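Local coordinates for tubulin-like protein CetZ1 (Haloferax volcanii, PDB 4B46), which binds GTP as a tubulin-like GTPase and controls archaeal cell shape, being essential for the rod-shaped cells that swim efficiently, at residues K14-D17 against K18-Y22; D184-N187 against E188-N192. All coordinates share one frame; numbering follows the deposited sequence.

Contact 1. Residues K14-D17 against K18-Y22. With GDP (guanosine-5'-diphosphate), chain B.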
ATOM      1  N   LYS A  14       9.329   4.685  -6.810  1.00 16.47           N
ATOM      2  CA  LYS A  14       8.478   5.249  -7.856  1.00 21.02           C
ATOM      3  C   LYS A  14       7.038   5.425  -7.364  1.00 20.48           C
ATOM      4  O   LYS A  14       6.355   6.390  -7.713  1.00 19.53           O
ATOM      5  CB  LYS A  14       8.517   4.377  -9.120  1.00 20.61           C
ATOM      6  CG  LYS A  14       9.863   4.418  -9.850  1.00 23.35           C
ATOM      7  CD  LYS A  14       9.984   3.307 -10.878  1.00 28.92           C
ATOM      8  CE  LYS A  14       8.940   3.429 -11.971  1.00 39.02           C
ATOM      9  NZ  LYS A  14       9.033   2.299 -12.951  1.00 40.93           N
ATOM     10  N   VAL A  15       6.578   4.489  -6.552  1.00 15.42           N
ATOM     11  CA  VAL A  15       5.221   4.568  -6.024  1.00 13.72           C
ATOM     12  C   VAL A  15       5.075   5.729  -5.037  1.00 23.04           C
ATOM     13  O   VAL A  15       4.117   6.505  -5.125  1.00 20.98           O
ATOM     14  CB  VAL A  15       4.783   3.220  -5.415  1.00 14.99           C
ATOM     15  CG1 VAL A  15       3.453   3.364  -4.633  1.00 15.60           C
ATOM     16  CG2 VAL A  15       4.658   2.176  -6.540  1.00 14.91           C
ATOM     17  N   VAL A  16       6.035   5.866  -4.124  1.00 18.82           N
ATOM     18  CA  VAL A  16       6.025   6.985  -3.183  1.00 20.37           C
ATOM     19  C   VAL A  16       6.138   8.321  -3.912  1.00 21.57           C
ATOM     20  O   VAL A  16       5.435   9.280  -3.574  1.00 22.14           O
ATOM     21  CB  VAL A  16       7.109   6.850  -2.099  1.00 19.67           C
ATOM     22  CG1 VAL A  16       7.189   8.139  -1.238  1.00 18.75           C
ATOM     23  CG2 VAL A  16       6.799   5.655  -1.215  1.00 16.44           C
ATOM     24  N   ASP A  17       6.996   8.368  -4.929  1.00 21.09           N
ATOM     25  CA  ASP A  17       7.146   9.555  -5.770  1.00 22.85           C
ATOM     26  C   ASP A  17       5.789   9.953  -6.373  1.00 23.56           C
ATOM     27  O   ASP A  17       5.410  11.128  -6.370  1.00 23.26           O
ATOM     28  CB  ASP A  17       8.157   9.277  -6.890  1.00 26.13           C
ATOM     29  CG  ASP A  17       8.956  10.513  -7.303  1.00 30.93           C
ATOM     30  OD1 ASP A  17       9.266  11.359  -6.438  1.00 31.74           O
ATOM     31  OD2 ASP A  17       9.302  10.621  -8.502  1.00 33.53           O
ATOM     32  N   LYS A  18       5.059   8.972  -6.887  1.00 19.97           N
ATOM     33  CA  LYS A  18       3.760   9.238  -7.507  1.00 20.96           C
ATOM     34  C   LYS A  18       2.710   9.620  -6.470  1.00 19.60           C
ATOM     35  O   LYS A  18       1.835  10.433  -6.738  1.00 22.74           O
ATOM     36  CB  LYS A  18       3.284   8.030  -8.307  1.00 29.92           C
ATOM     37  CG  LYS A  18       2.058   8.316  -9.148  1.00 38.78           C
ATOM     38  CD  LYS A  18       2.161   7.622 -10.489  1.00 51.59           C
ATOM     39  CE  LYS A  18       1.507   8.447 -11.578  1.00 60.43           C
ATOM     40  NZ  LYS A  18       1.835   7.899 -12.923  1.00 68.05           N
ATOM     41  N   PHE A  19       2.797   9.010  -5.293  1.00 19.51           N
ATOM     42  CA  PHE A  19       1.935   9.366  -4.174  1.00 21.73           C
ATOM     43  C   PHE A  19       2.103  10.834  -3.793  1.00 24.38           C
ATOM     44  O   PHE A  19       1.122  11.530  -3.512  1.00 22.62           O
ATOM     45  CB  PHE A  19       2.236   8.475  -2.970  1.00 22.39           C
ATOM     46  CG  PHE A  19       1.029   7.784  -2.429  1.00 30.92           C
ATOM     47  CD1 PHE A  19      -0.047   8.519  -1.964  1.00 43.73           C
ATOM     48  CD2 PHE A  19       0.952   6.404  -2.415  1.00 37.89           C
ATOM     49  CE1 PHE A  19      -1.173   7.891  -1.474  1.00 47.24           C
ATOM     50  CE2 PHE A  19      -0.172   5.767  -1.929  1.00 42.95           C
ATOM     51  CZ  PHE A  19      -1.234   6.511  -1.457  1.00 45.71           C
ATOM     52  N   VAL A  20       3.348  11.301  -3.786  1.00 21.51           N
ATOM     53  CA  VAL A  20       3.629  12.707  -3.499  1.00 25.10           C
ATOM     54  C   VAL A  20       2.967  13.620  -4.527  1.00 27.21           C
ATOM     55  O   VAL A  20       2.387  14.645  -4.178  1.00 27.58           O
ATOM     56  CB  VAL A  20       5.150  12.995  -3.453  1.00 25.56           C
ATOM     57  CG1 VAL A  20       5.412  14.494  -3.368  1.00 20.98           C
ATOM     58  CG2 VAL A  20       5.789  12.273  -2.275  1.00 23.27           C
ATOM     59  N   GLU A  21       3.045  13.240  -5.799  1.00 27.63           N
ATOM     60  CA  GLU A  21       2.441  14.036  -6.870  1.00 24.92           C
ATOM     61  C   GLU A  21       0.910  14.051  -6.775  1.00 23.79           C
ATOM     62  O   GLU A  21       0.270  15.085  -6.967  1.00 26.23           O
ATOM     63  CB  GLU A  21       2.892  13.510  -8.237  1.00 29.81           C
ATOM     64  CG  GLU A  21       2.274  14.223  -9.426  1.00 35.22           C
ATOM     65  CD  GLU A  21       2.557  13.496 -10.730  1.00 51.39           C
ATOM     66  OE1 GLU A  21       1.971  12.413 -10.952  1.00 50.91           O
ATOM     67  OE2 GLU A  21       3.373  14.001 -11.530  1.00 60.57           O
ATOM     68  N   TYR A  22       0.335  12.892  -6.481  1.00 21.23           N
ATOM     69  CA  TYR A  22      -1.104  12.750  -6.314  1.00 21.60           C
ATOM     70  C   TYR A  22      -1.609  13.622  -5.168  1.00 28.12           C
ATOM     71  O   TYR A  22      -2.617  14.329  -5.290  1.00 28.47           O
ATOM     72  CB  TYR A  22      -1.400  11.295  -5.992  1.00 21.47           C
ATOM     73  CG  TYR A  22      -2.822  10.994  -5.572  1.00 26.67           C
ATOM     74  CD1 TYR A  22      -3.220  11.123  -4.247  1.00 24.56           C
ATOM     75  CD2 TYR A  22      -3.758  10.544  -6.498  1.00 31.84           C
ATOM     76  CE1 TYR A  22      -4.517  10.846  -3.863  1.00 28.25           C
ATOM     77  CE2 TYR A  22      -5.059  10.256  -6.121  1.00 28.79           C
ATOM     78  CZ  TYR A  22      -5.430  10.408  -4.806  1.00 29.77           C
ATOM     79  OH  TYR A  22      -6.717  10.128  -4.423  1.00 30.04           O
TER
HETATM   80  PB  GDP B1368      14.713  -3.558  -5.939  1.00 19.24           P
HETATM   81  O1B GDP B1368      15.910  -4.464  -5.893  1.00 17.26           O
HETATM   82  O2B GDP B1368      15.086  -2.124  -6.236  1.00 17.24           O
HETATM   83  O3B GDP B1368      13.986  -3.679  -4.624  1.00 16.32           O
HETATM   84  O3A GDP B1368      13.825  -4.149  -7.131  1.00 18.80           O
HETATM   85  PA  GDP B1368      12.679  -3.334  -7.892  1.00 18.22           P
HETATM   86  O1A GDP B1368      11.937  -2.423  -6.973  1.00 17.92           O
HETATM   87  O2A GDP B1368      13.263  -2.624  -9.081  1.00 15.31           O
HETATM   88  O5' GDP B1368      11.752  -4.553  -8.405  1.00 17.34           O
HETATM   89  C5' GDP B1368      11.142  -5.382  -7.413  1.00 15.23           C
HETATM   90  C4' GDP B1368       9.784  -5.843  -7.910  1.00 16.55           C
HETATM   91  O4' GDP B1368       8.894  -4.742  -7.972  1.00 16.17           O
HETATM   92  C3' GDP B1368       9.837  -6.332  -9.345  1.00 15.26           C
HETATM   93  O3' GDP B1368      10.129  -7.722  -9.323  1.00 23.00           O
HETATM   94  C2' GDP B1368       8.450  -6.036  -9.895  1.00 18.14           C
HETATM   95  O2' GDP B1368       7.525  -7.050  -9.496  1.00 16.77           O
HETATM   96  C1' GDP B1368       8.007  -4.839  -9.110  1.00 19.09           C
HETATM   97  N9  GDP B1368       8.170  -3.523  -9.741  1.00 15.59           N
HETATM   98  C8  GDP B1368       9.302  -2.981 -10.234  1.00 19.04           C
HETATM   99  N7  GDP B1368       9.072  -1.707 -10.652  1.00 22.24           N
HETATM  100  C5  GDP B1368       7.773  -1.423 -10.384  1.00 22.37           C
HETATM  101  C6  GDP B1368       6.869  -0.263 -10.538  1.00 20.25           C
HETATM  102  O6  GDP B1368       7.265   0.819 -11.047  1.00 18.50           O
HETATM  103  N1  GDP B1368       5.604  -0.413 -10.125  1.00 18.24           N
HETATM  104  C2  GDP B1368       5.132  -1.549  -9.582  1.00 18.79           C
HETATM  105  N2  GDP B1368       3.831  -1.603  -9.208  1.00 19.67           N
HETATM  106  N3  GDP B1368       5.900  -2.646  -9.400  1.00 20.38           N
HETATM  107  C4  GDP B1368       7.197  -2.626  -9.773  1.00 20.12           C

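Contact 2. Residues D184-N187 against E188-N192. With GDP (guanosine-5'-diphosphate), chain B.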
ATOM      1  N   ASP A 184       3.840   2.307 -15.174  1.00 23.38           N
ATOM      2  CA  ASP A 184       3.286   3.660 -15.062  1.00 30.00           C
ATOM      3  C   ASP A 184       1.781   3.631 -14.827  1.00 30.53           C
ATOM      4  O   ASP A 184       1.255   4.394 -14.018  1.00 32.52           O
ATOM      5  CB  ASP A 184       3.578   4.488 -16.317  1.00 34.84           C
ATOM      6  CG  ASP A 184       5.032   4.898 -16.424  1.00 38.60           C
ATOM      7  OD1 ASP A 184       5.770   4.747 -15.425  1.00 40.16           O
ATOM      8  OD2 ASP A 184       5.435   5.363 -17.516  1.00 38.50           O
ATOM      9  N   GLU A 185       1.084   2.756 -15.543  1.00 22.99           N
ATOM     10  CA  GLU A 185      -0.358   2.658 -15.376  1.00 24.14           C
ATOM     11  C   GLU A 185      -0.693   1.948 -14.083  1.00 23.07           C
ATOM     12  O   GLU A 185      -1.604   2.363 -13.370  1.00 22.98           O
ATOM     13  CB  GLU A 185      -1.010   1.982 -16.588  1.00 29.47           C
ATOM     14  CG  GLU A 185      -0.794   2.782 -17.857  1.00 40.60           C
ATOM     15  CD  GLU A 185      -1.278   2.074 -19.107  1.00 57.62           C
ATOM     16  OE1 GLU A 185      -1.822   0.952 -19.000  1.00 63.71           O
ATOM     17  OE2 GLU A 185      -1.108   2.644 -20.204  1.00 60.28           O
ATOM     18  N   ILE A 186       0.061   0.902 -13.756  1.00 21.60           N
ATOM     19  CA  ILE A 186      -0.146   0.214 -12.480  1.00 18.13           C
ATOM     20  C   ILE A 186       0.067   1.145 -11.284  1.00 23.32           C
ATOM     21  O   ILE A 186      -0.731   1.151 -10.335  1.00 19.14           O
ATOM     22  CB  ILE A 186       0.741  -1.032 -12.345  1.00 20.47           C
ATOM     23  CG1 ILE A 186       0.273  -2.118 -13.323  1.00 26.30           C
ATOM     24  CG2 ILE A 186       0.715  -1.558 -10.908  1.00 18.52           C
ATOM     25  CD1 ILE A 186       1.270  -3.266 -13.514  1.00 25.71           C
ATOM     26  N   ASN A 187       1.122   1.950 -11.337  1.00 16.54           N
ATOM     27  CA  ASN A 187       1.386   2.887 -10.244  1.00 15.01           C
ATOM     28  C   ASN A 187       0.271   3.921 -10.062  1.00 16.73           C
ATOM     29  O   ASN A 187       0.005   4.342  -8.944  1.00 19.42           O
ATOM     30  CB  ASN A 187       2.745   3.582 -10.417  1.00 17.59           C
ATOM     31  CG  ASN A 187       3.912   2.612 -10.322  1.00 22.21           C
ATOM     32  OD1 ASN A 187       3.747   1.470  -9.898  1.00 17.99           O
ATOM     33  ND2 ASN A 187       5.103   3.072 -10.702  1.00 17.52           N
ATOM     34  N   GLU A 188      -0.367   4.326 -11.158  1.00 16.78           N
ATOM     35  CA  GLU A 188      -1.541   5.202 -11.090  1.00 21.97           C
ATOM     36  C   GLU A 188      -2.696   4.510 -10.378  1.00 20.70           C
ATOM     37  O   GLU A 188      -3.379   5.109  -9.551  1.00 19.73           O
ATOM     38  CB  GLU A 188      -2.002   5.592 -12.493  1.00 31.17           C
ATOM     39  CG  GLU A 188      -1.164   6.652 -13.169  1.00 53.29           C
ATOM     40  CD  GLU A 188      -1.627   8.062 -12.837  1.00 67.52           C
ATOM     41  OE1 GLU A 188      -2.466   8.219 -11.922  1.00 71.31           O
ATOM     42  OE2 GLU A 188      -1.152   9.013 -13.495  1.00 71.30           O
ATOM     43  N   GLU A 189      -2.909   3.243 -10.718  1.00 23.41           N
ATOM     44  CA  GLU A 189      -3.955   2.438 -10.094  1.00 22.28           C
ATOM     45  C   GLU A 189      -3.704   2.268  -8.599  1.00 21.11           C
ATOM     46  O   GLU A 189      -4.632   2.324  -7.786  1.00 18.54           O
ATOM     47  CB  GLU A 189      -4.061   1.076 -10.791  1.00 17.05           C
ATOM     48  CG  GLU A 189      -4.540   1.202 -12.248  1.00 18.72           C
ATOM     49  CD  GLU A 189      -4.461  -0.096 -13.027  1.00 28.09           C
ATOM     50  OE1 GLU A 189      -3.438  -0.803 -12.940  1.00 32.14           O
ATOM     51  OE2 GLU A 189      -5.431  -0.408 -13.739  1.00 32.01           O
ATOM     52  N   ILE A 190      -2.444   2.059  -8.238  1.00 16.34           N
ATOM     53  CA  ILE A 190      -2.074   1.900  -6.841  1.00 12.81           C
ATOM     54  C   ILE A 190      -2.387   3.181  -6.072  1.00 17.90           C
ATOM     55  O   ILE A 190      -3.066   3.160  -5.042  1.00 18.13           O
ATOM     56  CB  ILE A 190      -0.576   1.555  -6.704  1.00 17.46           C
ATOM     57  CG1 ILE A 190      -0.311   0.124  -7.205  1.00 17.82           C
ATOM     58  CG2 ILE A 190      -0.105   1.761  -5.276  1.00 14.11           C
ATOM     59  CD1 ILE A 190       1.176  -0.263  -7.269  1.00 16.53           C
ATOM     60  N   VAL A 191      -1.918   4.306  -6.596  1.00 18.31           N
ATOM     61  CA  VAL A 191      -2.066   5.573  -5.895  1.00 17.40           C
ATOM     62  C   VAL A 191      -3.530   6.063  -5.823  1.00 23.18           C
ATOM     63  O   VAL A 191      -3.939   6.634  -4.822  1.00 26.33           O
ATOM     64  CB  VAL A 191      -1.124   6.639  -6.501  1.00 22.65           C
ATOM     65  CG1 VAL A 191      -1.340   7.946  -5.855  1.00 26.77           C
ATOM     66  CG2 VAL A 191       0.340   6.223  -6.304  1.00 19.45           C
ATOM     67  N   ASN A 192      -4.318   5.829  -6.870  1.00 22.91           N
ATOM     68  CA  ASN A 192      -5.726   6.229  -6.851  1.00 24.00           C
ATOM     69  C   ASN A 192      -6.510   5.498  -5.775  1.00 18.76           C
ATOM     70  O   ASN A 192      -7.429   6.043  -5.179  1.00 22.55           O
ATOM     71  CB  ASN A 192      -6.387   5.976  -8.208  1.00 22.88           C
ATOM     72  CG  ASN A 192      -6.009   7.015  -9.243  1.00 35.27           C
ATOM     73  OD1 ASN A 192      -5.736   8.167  -8.910  1.00 38.80           O
ATOM     74  ND2 ASN A 192      -5.998   6.613 -10.512  1.00 38.91           N
TER
HETATM   75  PB  GDP B1368      14.713  -3.558  -5.939  1.00 19.24           P
HETATM   76  O1B GDP B1368      15.910  -4.464  -5.893  1.00 17.26           O
HETATM   77  O2B GDP B1368      15.086  -2.124  -6.236  1.00 17.24           O
HETATM   78  O3B GDP B1368      13.986  -3.679  -4.624  1.00 16.32           O
HETATM   79  O3A GDP B1368      13.825  -4.149  -7.131  1.00 18.80           O
HETATM   80  PA  GDP B1368      12.679  -3.334  -7.892  1.00 18.22           P
HETATM   81  O1A GDP B1368      11.937  -2.423  -6.973  1.00 17.92           O
HETATM   82  O2A GDP B1368      13.263  -2.624  -9.081  1.00 15.31           O
HETATM   83  O5' GDP B1368      11.752  -4.553  -8.405  1.00 17.34           O
HETATM   84  C5' GDP B1368      11.142  -5.382  -7.413  1.00 15.23           C
HETATM   85  C4' GDP B1368       9.784  -5.843  -7.910  1.00 16.55           C
HETATM   86  O4' GDP B1368       8.894  -4.742  -7.972  1.00 16.17           O
HETATM   87  C3' GDP B1368       9.837  -6.332  -9.345  1.00 15.26           C
HETATM   88  O3' GDP B1368      10.129  -7.722  -9.323  1.00 23.00           O
HETATM   89  C2' GDP B1368       8.450  -6.036  -9.895  1.00 18.14           C
HETATM   90  O2' GDP B1368       7.525  -7.050  -9.496  1.00 16.77           O
HETATM   91  C1' GDP B1368       8.007  -4.839  -9.110  1.00 19.09           C
HETATM   92  N9  GDP B1368       8.170  -3.523  -9.741  1.00 15.59           N
HETATM   93  C8  GDP B1368       9.302  -2.981 -10.234  1.00 19.04           C
HETATM   94  N7  GDP B1368       9.072  -1.707 -10.652  1.00 22.24           N
HETATM   95  C5  GDP B1368       7.773  -1.423 -10.384  1.00 22.37           C
HETATM   96  C6  GDP B1368       6.869  -0.263 -10.538  1.00 20.25           C
HETATM   97  O6  GDP B1368       7.265   0.819 -11.047  1.00 18.50           O
HETATM   98  N1  GDP B1368       5.604  -0.413 -10.125  1.00 18.24           N
HETATM   99  C2  GDP B1368       5.132  -1.549  -9.582  1.00 18.79           C
HETATM  100  N2  GDP B1368       3.831  -1.603  -9.208  1.00 19.67           N
HETATM  101  N3  GDP B1368       5.900  -2.646  -9.400  1.00 20.38           N
HETATM  102  C4  GDP B1368       7.197  -2.626  -9.773  1.00 20.12           C

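Contact 1. Residues K14-D17 against K18-Y22
V16 and V20 meet one helical turn apart, where V16 CG1 lies 4.5 Å from V20 CG2, a loose apolar touch. V20 CG2 comes closer to the backbone than to its valine partner: it rests 3.3 Å from V16 O, the same oxygen that accepts the amide of V20. The bonds from K18 N to K14 O, F19 N to V15 O, V20 N to V16 O and E21 N to D17 O carry the helix through the whole stretch; the shortest joins F19 N to V15 O at 2.8 Å. F19 also brings its CB to 3.5 Å from V15 O, and its ring presents an edge to that oxygen. Its chi1 of -126° lies away from a staggered position and turns the ring out from the turn, where M5 and F194 pack on it.

This is helix 9-26, the first crossover of the Rossmann-like GTPase domain, between parallel strands 3-8 and 31-38. Its start faces GDP, which takes the amides of Q10 and A11. K14, one turn further on, reaches the guanine: its chain bends at chi3 (62°), and NZ comes 3.0 Å from GDP O6, though the position of NZ is less certain because another atom crowds it. A leucine here would remove the amino group and would probably leave O6 relying on the amide of N187.

Further out, different faces of the helix meet different parts of the fold. V16 and V20 pack on A34 of strand 31-38, and V15 on N187 of helix 179-198. The buried carboxylate of D17 is anchored by backbone amides of the neighbouring loop, OD2 accepting from K48 and OD1 from N49.

Contact 2. Residues D184-N187 against E188-N192
I186 and I190 make a local contact across one turn of helix 179-198, on the face that meets the guanine and strand 163-168. The two side chains approach at a slant, with I186 CG2 3.9 Å from I190 CD1, and both have F167 behind them. These two carbons also flank the amino group of the base: GDP N2 lies 3.5 Å from I186 CG2 and 3.6 Å from I190 CD1.

N187 reads the base directly. CG stands anti to its own carbonyl carbon (chi1 -65°), which carries the amide to the base edge, and a chi2 of -13° turns it almost coplanar with the guanine. OD1 accepts a nearly straight bond from GDP N1 at 2.7 Å and a weak one from GDP N2 at 3.2 Å, while ND2 donates to GDP O6 at 3.1 Å. Three bonds therefore fix the rotation of the amide. The backbone bonds from I190 N to I186 O and from V191 N to N187 O hold the turn beneath.

On the outer side, E189 crosses I186 at a slant, OE1 4.0 Å from I186 CG1, and the same oxygen forms a salt bridge with K174.

An asparagine paired with the guanine edge from a long helix between the nucleotide and C-terminal domains is characteristic of the core helix of the tubulin/FtsZ fold.

In the fold
Contacts 1 and 2 are short stretches, a little over two turns each, of two neighbouring helices, 9-26 and 179-198, with centres about 9 Å apart, and both reach GDP. Contact 1 is the more buried, lined by valines and a phenylalanine inside the GTPase domain; contact 2 is mixed, buried at its isoleucines and asparagine but carrying acidic side chains toward the surface. They hold the base differently, contact 1 with one lysine end whose exact place is less sure, contact 2 with a flat amide. The helices also meet each other: V15 CG2 packs 3.6 Å from N187 OD1, Y22 CB lies 3.4 Å from V191 CG1, and K18 makes a weak, long ion pair with E188.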